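Local coordinates for protein dihydropteroate synthase (Xanthomonas albilineans, PDB 6Q62) that probably condenses para-aminobenzoate with 6-hydroxymethyl-7,8-dihydropterin diphosphate to give 7,8-dihydropteroate, the immediate precursor of folate derivatives, at residues 235-238 and 239-242. Residues are numbered along the deposited sequence; the frame is centred on the assembly and turned at random.
Sequences RELP and EQRV. With SO4 (sulfate ion), chain I.
L237 and Q240 bond to each other twice around a short 3-10 turn, in the surface loop between helices 227-233 and 242-254 of this TIM-barrel enzyme. The Q240 backbone N donates to L237 O at 2.9 Å. The Q240 side chain reaches back along the turn, extended beyond CG (chi2 172°), and its OE1 accepts from L237 N at 2.9 Å. That bond is nearly straight at 167°, but the donor lies above the amide plane. A water links the same OE1 to E236 N, accepting from the nitrogen and donating to the oxygen. R241 N bonds P238 O at 3.0 Å. R241 is the N-cap of helix 242-254, and its O is hydrogen-bonded to S245 OG. Its side chain is extended from CG to NE, with P238 over one guanidinium face. R241 NE donates to R235 O at 3.0 Å, almost in the guanidinium plane. The R235 side chain packs its CG on Q240 O, then leaves the turn for a salt bridge to D270 of the second subunit. R241 NH1 bonds R225 O. A sulfate, probably from the crystallisation liquor, meets the guanidinium edge: R241 NH1 donates to O3 and R241 NH2 to O4, each at 2.8 Å.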
loop_
_atom_site.group_PDB
_atom_site.type_symbol
_atom_site.label_atom_id
_atom_site.label_comp_id
_atom_site.label_asym_id
_atom_site.label_seq_id
_atom_site.Cartn_x
_atom_site.Cartn_y
_atom_site.Cartn_z
ATOM N N ARG A 235 -13.437 7.498 -2.494
ATOM C CA ARG A 235 -13.022 7.585 -3.890
ATOM C C ARG A 235 -14.157 7.051 -4.754
ATOM O O ARG A 235 -14.450 5.851 -4.739
ATOM C CB ARG A 235 -11.712 6.811 -4.129
ATOM C CG ARG A 235 -10.534 7.301 -3.262
ATOM C CD ARG A 235 -10.049 8.718 -3.540
ATOM N NE ARG A 235 -9.019 9.064 -2.552
ATOM C CZ ARG A 235 -8.692 10.296 -2.188
ATOM N NH1 ARG A 235 -9.278 11.340 -2.756
ATOM N NH2 ARG A 235 -7.763 10.495 -1.258
ATOM N N GLU A 236 -14.819 7.963 -5.471
ATOM C CA GLU A 236 -16.005 7.661 -6.291
ATOM C C GLU A 236 -15.723 6.810 -7.506
ATOM O O GLU A 236 -16.518 5.929 -7.814
ATOM C CB GLU A 236 -16.672 8.955 -6.743
ATOM C CG GLU A 236 -18.142 8.758 -7.062
ATOM C CD GLU A 236 -18.764 9.861 -7.894
ATOM O OE1 GLU A 236 -19.767 9.581 -8.590
ATOM O OE2 GLU A 236 -18.249 11.004 -7.858
ATOM N N LEU A 237 -14.646 7.097 -8.223
ATOM C CA LEU A 237 -14.359 6.371 -9.461
ATOM C C LEU A 237 -13.437 5.182 -9.248
ATOM O O LEU A 237 -12.501 5.291 -8.457
ATOM C CB LEU A 237 -13.838 7.306 -10.570
ATOM C CG LEU A 237 -14.712 8.555 -10.888
ATOM C CD1 LEU A 237 -13.983 9.513 -11.833
ATOM C CD2 LEU A 237 -16.096 8.169 -11.438
ATOM N N PRO A 238 -13.710 4.026 -9.910
ATOM C CA PRO A 238 -12.861 2.848 -9.718
ATOM C C PRO A 238 -11.377 3.144 -9.872
ATOM O O PRO A 238 -10.607 2.678 -9.049
ATOM C CB PRO A 238 -13.379 1.868 -10.779
ATOM C CG PRO A 238 -14.810 2.224 -10.929
ATOM C CD PRO A 238 -14.819 3.727 -10.851
ATOM N N GLU A 239 -10.982 3.951 -10.868
ATOM C CA GLU A 239 -9.575 4.283 -11.120
ATOM C C GLU A 239 -8.923 5.094 -9.992
ATOM O O GLU A 239 -7.704 5.202 -9.973
ATOM C CB GLU A 239 -9.358 5.002 -12.481
ATOM C CG GLU A 239 -10.365 4.702 -13.581
ATOM C CD GLU A 239 -11.637 5.523 -13.495
ATOM O OE1 GLU A 239 -12.710 4.928 -13.246
ATOM O OE2 GLU A 239 -11.561 6.763 -13.663
ATOM N N GLN A 240 -9.723 5.688 -9.082
ATOM C CA GLN A 240 -9.254 6.507 -7.950
ATOM C C GLN A 240 -9.004 5.624 -6.732
ATOM O O GLN A 240 -8.493 6.095 -5.717
ATOM C CB GLN A 240 -10.313 7.583 -7.586
ATOM C CG GLN A 240 -10.568 8.593 -8.699
ATOM C CD GLN A 240 -11.731 9.527 -8.417
ATOM O OE1 GLN A 240 -12.707 9.189 -7.730
ATOM N NE2 GLN A 240 -11.640 10.734 -8.960
ATOM N N ARG A 241 -9.336 4.313 -6.850
ATOM C CA ARG A 241 -9.259 3.380 -5.721
ATOM C C ARG A 241 -8.012 2.516 -5.715
ATOM O O ARG A 241 -7.940 1.539 -4.959
ATOM C CB ARG A 241 -10.499 2.465 -5.740
ATOM C CG ARG A 241 -11.798 3.210 -5.565
ATOM C CD ARG A 241 -12.953 2.317 -5.938
ATOM N NE ARG A 241 -14.211 3.066 -5.926
ATOM C CZ ARG A 241 -15.384 2.577 -6.308
ATOM N NH1 ARG A 241 -15.481 1.324 -6.734
ATOM N NH2 ARG A 241 -16.477 3.328 -6.237
ATOM N N VAL A 242 -7.025 2.885 -6.496
ATOM C CA VAL A 242 -5.819 2.064 -6.595
ATOM C C VAL A 242 -5.048 1.984 -5.261
ATOM O O VAL A 242 -4.755 0.885 -4.804
ATOM C CB VAL A 242 -4.933 2.509 -7.754
ATOM C CG1 VAL A 242 -3.693 1.634 -7.845
ATOM C CG2 VAL A 242 -5.698 2.524 -9.078
HETATM S S SO4 I . -18.881 0.987 -7.975
HETATM O O1 SO4 I . -18.985 1.626 -9.289
HETATM O O2 SO4 I . -20.061 0.154 -7.725
HETATM O O3 SO4 I . -17.685 0.152 -7.956
HETATM O O4 SO4 I . -18.826 2.000 -6.931
HETATM O O HOH W 1 -13.881 10.793 -5.436
#